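Local coordinates for putative conjugative transposon recombinase (PDB 3G13), which probably binds DNA and exchanges its strands as a serine recombinase of a conjugative transposon, the present chain being its N-terminal resolvase-type domain, at residues N69-N73 against G74-M78; R99-E103 against R104-V108; L126-L129 against S130-Q134. One frame throughout, in Å; residues are numbered along the deposited sequence.

Contact 1: N69-N73 against G74-M78; sequences NDCMN and GEIDM
E75 folds back over the last helical turn and meets D70, and its side chain can be followed from root to tip. Its CB lies 3.4 Å from D70 O, the same carbonyl oxygen that receives the E75 N-H (E75 N to D70 O 3.0 Å, 161° at the hydrogen). With CG set anti to the carbonyl carbon (chi1 -77°), the chain returns toward the helix and then runs extended, so that its carboxylate comes to lie over the face of that of D70, the two planes standing 32° apart. OE1 sits above D70 CG at 3.3 Å and comes within 3.5 Å of D70 OD1, a close approach of like charges. OE2 turns to a water 2.6 Å away, which also donates to D70 OD1 and accepts from N73 ND2. By donating to both carboxylates, this water probably offsets part of their repulsion, while D70 OD2 is taken up by the hydroxyl of Y48.

G74, at a positive phi that glycine takes readily, gives its N-H to C71 O (3.1 Å) from above the carbonyl plane. Together with the bond from E75 N to D70 O this makes a Schellman motif. On the buried side I76 turns back to the helix, its CD1 3.9 Å from C71 SG and also reaching D70 CB.

Helix 62-72 thus ends and hands the chain to strand 78-81. C71 packs on L101 of helix 91-102, I76 lies on A9 of strand 6-14, and D77 and M78 pair with R7, A9 and A107 of the neighbouring strands.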
loop_
_atom_site.group_PDB
_atom_site.type_symbol
_atom_site.label_atom_id
_atom_site.label_comp_id
_atom_site.label_asym_id
_atom_site.label_seq_id
_atom_site.Cartn_x
_atom_site.Cartn_y
_atom_site.Cartn_z
ATOM N N ASN A 69 -9.764 -7.874 22.001
ATOM C CA ASN A 69 -10.362 -7.552 23.332
ATOM C C ASN A 69 -9.326 -7.510 24.463
ATOM O O ASN A 69 -9.404 -6.675 25.348
ATOM C CB ASN A 69 -11.484 -8.543 23.731
ATOM C CG ASN A 69 -12.633 -8.614 22.716
ATOM O OD1 ASN A 69 -13.243 -9.687 22.537
ATOM N ND2 ASN A 69 -12.948 -7.493 22.061
ATOM N N ASP A 70 -8.359 -8.422 24.440
ATOM C CA ASP A 70 -7.278 -8.402 25.435
ATOM C C ASP A 70 -6.388 -7.172 25.287
ATOM O O ASP A 70 -5.878 -6.644 26.292
ATOM C CB ASP A 70 -6.449 -9.685 25.360
ATOM C CG ASP A 70 -7.247 -10.913 25.801
ATOM O OD1 ASP A 70 -8.341 -10.732 26.372
ATOM O OD2 ASP A 70 -6.795 -12.047 25.564
ATOM N N CYS A 71 -6.193 -6.737 24.034
ATOM C CA CYS A 71 -5.501 -5.462 23.759
ATOM C C CYS A 71 -6.283 -4.281 24.338
ATOM O O CYS A 71 -5.690 -3.422 24.973
ATOM C CB CYS A 71 -5.250 -5.242 22.249
ATOM S SG CYS A 71 -3.948 -6.281 21.516
HETATM N N MSE A 72 -7.609 -4.245 24.126
HETATM C CA MSE A 72 -8.442 -3.160 24.666
HETATM C C MSE A 72 -8.465 -3.156 26.210
HETATM O O MSE A 72 -8.638 -2.100 26.838
HETATM C CB MSE A 72 -9.850 -3.178 24.054
HETATM C CG MSE A 72 -9.890 -2.940 22.521
HETATM SE SE MSE A 72 -8.871 -1.336 21.910
HETATM C CE MSE A 72 -7.188 -2.197 21.318
ATOM N N ASN A 73 -8.224 -4.329 26.806
ATOM C CA ASN A 73 -8.142 -4.488 28.271
ATOM C C ASN A 73 -6.748 -4.269 28.890
ATOM O O ASN A 73 -6.588 -4.394 30.103
ATOM C CB ASN A 73 -8.666 -5.877 28.669
ATOM C CG ASN A 73 -10.153 -6.064 28.353
ATOM O OD1 ASN A 73 -10.888 -5.095 28.149
ATOM N ND2 ASN A 73 -10.601 -7.316 28.331
ATOM N N GLY A 74 -5.741 -3.953 28.071
ATOM C CA GLY A 74 -4.413 -3.628 28.599
ATOM C C GLY A 74 -3.510 -4.819 28.892
ATOM O O GLY A 74 -2.511 -4.693 29.612
ATOM N N GLU A 75 -3.830 -5.972 28.317
ATOM C CA GLU A 75 -3.036 -7.190 28.567
ATOM C C GLU A 75 -1.824 -7.346 27.649
ATOM O O GLU A 75 -0.974 -8.208 27.892
ATOM C CB GLU A 75 -3.925 -8.429 28.467
ATOM C CG GLU A 75 -4.782 -8.615 29.691
ATOM C CD GLU A 75 -5.909 -9.597 29.475
ATOM O OE1 GLU A 75 -5.714 -10.616 28.754
ATOM O OE2 GLU A 75 -7.002 -9.347 30.031
ATOM N N ILE A 76 -1.745 -6.531 26.587
ATOM C CA ILE A 76 -0.737 -6.765 25.531
ATOM C C ILE A 76 -0.100 -5.442 25.119
ATOM O O ILE A 76 -0.831 -4.468 24.873
ATOM C CB ILE A 76 -1.376 -7.451 24.291
ATOM C CG1 ILE A 76 -1.952 -8.837 24.659
ATOM C CG2 ILE A 76 -0.373 -7.555 23.097
ATOM C CD1 ILE A 76 -2.847 -9.450 23.592
ATOM N N ASP A 77 1.235 -5.409 25.042
ATOM C CA ASP A 77 1.974 -4.194 24.630
ATOM C C ASP A 77 2.489 -4.297 23.206
ATOM O O ASP A 77 2.671 -3.285 22.528
ATOM C CB ASP A 77 3.162 -3.892 25.567
ATOM C CG ASP A 77 2.740 -3.633 27.011
ATOM O OD1 ASP A 77 1.841 -2.766 27.248
ATOM O OD2 ASP A 77 3.330 -4.282 27.906
HETATM N N MSE A 78 2.733 -5.525 22.768
HETATM C CA MSE A 78 3.245 -5.811 21.441
HETATM C C MSE A 78 2.766 -7.192 20.966
HETATM O O MSE A 78 2.832 -8.193 21.699
HETATM C CB MSE A 78 4.788 -5.670 21.376
HETATM C CG MSE A 78 5.357 -5.861 19.958
HETATM SE SE MSE A 78 7.238 -5.388 19.733
HETATM C CE MSE A 78 6.973 -4.016 18.406
HETATM O O HOH W 1 -9.167 -9.420 28.594
#

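Contact 2: R99-E103 against R104-V108; sequences RMLKE and RNIAV
I106 and V108 each turn a CG2 methyl to L101, though by different torsions. In I106, chi1 of -55° leaves CG2 anti to the backbone N, where it meets L101 CG at 3.9 Å. In V108, chi1 of 177° puts CG1 in that position and swings CG2 across to L101 CD2, 3.6 Å away. L101 itself has a chi1 of -91°, off the usual staggered value, and spreads CG and CD2 over two residues of the outgoing chain.

The backbone beneath them is a Schellman motif closing helix 91-102. N105, at positive phi, is its C-prime residue, and a type I turn spans K102 to N105. The carbonyl of L101 accepts two bonds: R104 N (2.9 Å from L101 O) and I106 N (3.0 Å from L101 O) arrive from opposite faces of its plane. N105 N closes the turn on K102 O, approaching from above that carbonyl's plane at 2.9 Å. R104 then bends at chi2 and lays its CD 3.7 Å from M100 O, with its guanidinium carried on toward M72 of helix 62-72. K102 leaves the turn in the other direction, its NZ hydrogen-bonded to T117 O and its aliphatic chain lying against L126 of helix 120-150.

Chemically the contact is divided. The polar work is done by main-chain atoms: the last turn's carbonyls, L101 O and K102 O, would otherwise lack the N-H donors of a next turn, and R104, N105 and I106 provide them. The side chains of L101, I106 and V108 are buried and apolar, so the turn that leads into strand 107-110 also carries part of the hydrophobic layer between helix and sheet.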
loop_
_atom_site.group_PDB
_atom_site.type_symbol
_atom_site.label_atom_id
_atom_site.label_comp_id
_atom_site.label_asym_id
_atom_site.label_seq_id
_atom_site.Cartn_x
_atom_site.Cartn_y
_atom_site.Cartn_z
ATOM N N ARG A 99 -4.290 0.754 13.483
ATOM C CA ARG A 99 -4.606 2.052 14.102
ATOM C C ARG A 99 -5.217 1.918 15.492
ATOM O O ARG A 99 -4.880 2.689 16.400
ATOM C CB ARG A 99 -5.551 2.845 13.203
ATOM C CG ARG A 99 -4.891 3.385 11.944
ATOM C CD ARG A 99 -5.938 3.970 11.016
ATOM N NE ARG A 99 -5.344 4.835 10.000
ATOM C CZ ARG A 99 -5.879 5.103 8.807
ATOM N NH1 ARG A 99 -7.040 4.583 8.433
ATOM N NH2 ARG A 99 -5.241 5.919 7.983
HETATM N N MSE A 100 -6.125 0.951 15.661
HETATM C CA MSE A 100 -6.774 0.744 16.968
HETATM C C MSE A 100 -5.741 0.364 18.042
HETATM O O MSE A 100 -5.791 0.826 19.185
HETATM C CB MSE A 100 -7.827 -0.372 16.841
HETATM C CG MSE A 100 -8.679 -0.641 18.051
HETATM SE SE MSE A 100 -9.840 -2.202 17.666
HETATM C CE MSE A 100 -10.693 -1.631 16.018
ATOM N N LEU A 101 -4.818 -0.513 17.676
ATOM C CA LEU A 101 -3.697 -0.850 18.562
ATOM C C LEU A 101 -2.810 0.402 18.785
ATOM O O LEU A 101 -2.481 0.737 19.911
ATOM C CB LEU A 101 -2.912 -2.066 17.993
ATOM C CG LEU A 101 -3.402 -3.457 18.496
ATOM C CD1 LEU A 101 -4.920 -3.550 18.596
ATOM C CD2 LEU A 101 -2.893 -4.634 17.694
ATOM N N LYS A 102 -2.453 1.099 17.712
ATOM C CA LYS A 102 -1.522 2.239 17.794
ATOM C C LYS A 102 -2.032 3.362 18.747
ATOM O O LYS A 102 -1.254 3.943 19.484
ATOM C CB LYS A 102 -1.244 2.791 16.376
ATOM C CG LYS A 102 -0.235 3.945 16.307
ATOM C CD LYS A 102 0.273 4.156 14.879
ATOM C CE LYS A 102 1.399 5.220 14.790
ATOM N NZ LYS A 102 2.496 4.800 13.802
ATOM N N GLU A 103 -3.337 3.638 18.722
ATOM C CA GLU A 103 -3.935 4.673 19.566
ATOM C C GLU A 103 -3.769 4.340 21.048
ATOM O O GLU A 103 -3.834 5.239 21.918
ATOM C CB GLU A 103 -5.423 4.850 19.212
ATOM C CG GLU A 103 -5.638 5.466 17.827
ATOM C CD GLU A 103 -7.074 5.324 17.291
ATOM O OE1 GLU A 103 -7.273 5.601 16.066
ATOM O OE2 GLU A 103 -7.990 4.940 18.081
ATOM N N ARG A 104 -3.572 3.048 21.328
ATOM C CA ARG A 104 -3.361 2.550 22.686
ATOM C C ARG A 104 -1.894 2.204 22.988
ATOM O O ARG A 104 -1.595 1.594 24.022
ATOM C CB ARG A 104 -4.311 1.388 22.982
ATOM C CG ARG A 104 -5.663 1.917 23.485
ATOM C CD ARG A 104 -6.798 1.287 22.754
ATOM N NE ARG A 104 -8.126 1.691 23.262
ATOM C CZ ARG A 104 -8.620 1.401 24.477
ATOM N NH1 ARG A 104 -7.904 0.713 25.376
ATOM N NH2 ARG A 104 -9.851 1.800 24.793
ATOM N N ASN A 105 -1.001 2.661 22.101
ATOM C CA ASN A 105 0.467 2.475 22.218
ATOM C C ASN A 105 0.851 0.992 22.214
ATOM O O ASN A 105 1.783 0.572 22.928
ATOM C CB ASN A 105 1.040 3.158 23.474
ATOM C CG ASN A 105 0.716 4.637 23.539
ATOM O OD1 ASN A 105 1.086 5.408 22.647
ATOM N ND2 ASN A 105 0.023 5.048 24.608
ATOM N N ILE A 106 0.096 0.215 21.433
ATOM C CA ILE A 106 0.340 -1.211 21.230
ATOM C C ILE A 106 0.891 -1.389 19.827
ATOM O O ILE A 106 0.296 -0.976 18.817
ATOM C CB ILE A 106 -0.936 -2.082 21.414
ATOM C CG1 ILE A 106 -1.571 -1.839 22.800
ATOM C CG2 ILE A 106 -0.611 -3.579 21.151
ATOM C CD1 ILE A 106 -3.041 -2.368 22.958
ATOM N N ALA A 107 2.061 -1.992 19.792
ATOM C CA ALA A 107 2.776 -2.219 18.568
ATOM C C ALA A 107 2.402 -3.573 17.975
ATOM O O ALA A 107 2.167 -4.543 18.699
ATOM C CB ALA A 107 4.293 -2.202 18.889
ATOM N N VAL A 108 2.370 -3.636 16.656
ATOM C CA VAL A 108 2.414 -4.907 15.970
ATOM C C VAL A 108 3.791 -5.040 15.341
ATOM O O VAL A 108 4.351 -4.060 14.820
ATOM C CB VAL A 108 1.303 -5.028 14.876
ATOM C CG1 VAL A 108 1.425 -6.389 14.102
ATOM C CG2 VAL A 108 -0.035 -4.861 15.503
#

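Contact 3: L126-L129 against S130-Q134; sequences LVVL and SSVAQ
L126 offers its carbonyl to S130, which grips it twice. S130 N lies 2.9 Å from L126 O, as expected of a helix, and the hydroxyl of the same residue donates to it as well, S130 OG to L126 O being only 2.6 Å. The two donors come from opposite faces of the carbonyl plane, each tilted about 30° from it. The serine reaches back because OG stands beside its own backbone N (chi1 -55°), anti to the carbonyl carbon. R99 NH2 of helix 91-102 lies close to S130 OG.

V127 O receives S131 N at 3.2 Å, and a water donates both to this carbonyl (2.7 Å from V127 O) and, at 3.2 Å, to S131 OG. The hydroxyl has a stronger partner in E113 of the second subunit, and V127 packs on that same residue.

These residues belong to helix 120-150, the long helix that follows the mixed sheet in this resolvase-type domain; in serine recombinases such a helix lies at the subunit interface, and here the second subunit covers one of its sides.

V128 O takes V132 N almost straight on, with 168° at the hydrogen. One turn apart, V128 CG1 and V132 CG2 meet at 4.1 Å on the apolar side, while V132 CG2 also comes to 3.2 Å from V128 O. Across the interface V128 packs on I115 of the second subunit.

L129 O accepts A133 N at 2.8 Å. The leucine side chain reaches T94 and L95 of helix 91-102, and it also packs on V128 of the second subunit, whose L129 lies against V132.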
loop_
_atom_site.group_PDB
_atom_site.type_symbol
_atom_site.label_atom_id
_atom_site.label_comp_id
_atom_site.label_asym_id
_atom_site.label_seq_id
_atom_site.Cartn_x
_atom_site.Cartn_y
_atom_site.Cartn_z
ATOM N N LEU A 126 1.230 2.943 7.266
ATOM C CA LEU A 126 -0.146 3.414 7.363
ATOM C C LEU A 126 -0.512 4.427 6.273
ATOM O O LEU A 126 -1.644 4.404 5.750
ATOM C CB LEU A 126 -0.395 3.988 8.754
ATOM C CG LEU A 126 -0.400 2.959 9.899
ATOM C CD1 LEU A 126 -0.558 3.735 11.193
ATOM C CD2 LEU A 126 -1.539 1.896 9.729
ATOM N N VAL A 127 0.451 5.283 5.915
ATOM C CA VAL A 127 0.286 6.219 4.799
ATOM C C VAL A 127 0.053 5.446 3.496
ATOM O O VAL A 127 -0.871 5.766 2.734
ATOM C CB VAL A 127 1.518 7.216 4.667
ATOM C CG1 VAL A 127 1.570 7.829 3.275
ATOM C CG2 VAL A 127 1.429 8.346 5.683
ATOM N N VAL A 128 0.892 4.434 3.241
ATOM C CA VAL A 128 0.830 3.626 2.016
ATOM C C VAL A 128 -0.471 2.820 1.968
ATOM O O VAL A 128 -1.147 2.802 0.954
ATOM C CB VAL A 128 2.060 2.662 1.827
ATOM C CG1 VAL A 128 1.836 1.716 0.650
ATOM C CG2 VAL A 128 3.342 3.446 1.567
ATOM N N LEU A 129 -0.817 2.173 3.078
ATOM C CA LEU A 129 -2.100 1.455 3.180
ATOM C C LEU A 129 -3.322 2.361 2.980
ATOM O O LEU A 129 -4.287 1.911 2.398
ATOM C CB LEU A 129 -2.257 0.716 4.502
ATOM C CG LEU A 129 -1.241 -0.383 4.825
ATOM C CD1 LEU A 129 -1.589 -1.069 6.150
ATOM C CD2 LEU A 129 -1.155 -1.360 3.686
ATOM N N SER A 130 -3.278 3.599 3.489
ATOM C CA SER A 130 -4.378 4.538 3.297
ATOM C C SER A 130 -4.569 4.872 1.809
ATOM O O SER A 130 -5.709 4.963 1.349
ATOM C CB SER A 130 -4.183 5.837 4.077
ATOM O OG SER A 130 -3.974 5.590 5.456
ATOM N N SER A 131 -3.460 5.045 1.074
ATOM C CA SER A 131 -3.509 5.366 -0.359
ATOM C C SER A 131 -3.986 4.166 -1.155
ATOM O O SER A 131 -4.795 4.304 -2.055
ATOM C CB SER A 131 -2.150 5.849 -0.886
ATOM O OG SER A 131 -2.010 7.223 -0.561
ATOM N N VAL A 132 -3.475 2.993 -0.795
ATOM C CA VAL A 132 -3.919 1.732 -1.379
ATOM C C VAL A 132 -5.425 1.513 -1.165
ATOM O O VAL A 132 -6.132 1.212 -2.113
ATOM C CB VAL A 132 -3.097 0.549 -0.841
ATOM C CG1 VAL A 132 -3.695 -0.757 -1.274
ATOM C CG2 VAL A 132 -1.634 0.629 -1.349
ATOM N N ALA A 133 -5.904 1.673 0.068
ATOM C CA ALA A 133 -7.328 1.492 0.402
ATOM C C ALA A 133 -8.269 2.486 -0.319
ATOM O O ALA A 133 -9.371 2.111 -0.708
ATOM C CB ALA A 133 -7.549 1.557 1.900
ATOM N N GLN A 134 -7.836 3.739 -0.483
ATOM C CA GLN A 134 -8.635 4.733 -1.211
ATOM C C GLN A 134 -8.822 4.303 -2.665
ATOM O O GLN A 134 -9.917 4.375 -3.208
ATOM C CB GLN A 134 -7.993 6.125 -1.152
ATOM C CG GLN A 134 -8.800 7.247 -1.867
ATOM C CD GLN A 134 -10.201 7.461 -1.278
ATOM O OE1 GLN A 134 -10.426 7.243 -0.085
ATOM N NE2 GLN A 134 -11.142 7.906 -2.114
HETATM O O HOH W 2 -1.964 8.274 2.488
#

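Contacts 1 and 2 are alike in kind: each ends a helix in a Schellman motif and sends the chain to a neighbouring strand. Their centres are 9 Å apart, and D77 O and A107 N join them by a probable hydrogen bond. All three contacts are partly buried. In contacts 1 and 2 the apolar residues (C71, I76; L101, I106, V108) lie inside and the turn residues outside; contact 1 adds a hydrated pair of carboxylates, whereas contact 2 is polar mainly in its main chain. Contact 3, within an unbroken helix, is buried toward helix 91-102 and the second subunit, which touches neither of the others. R99 and K102 of contact 2 adjoin its S130 and L126.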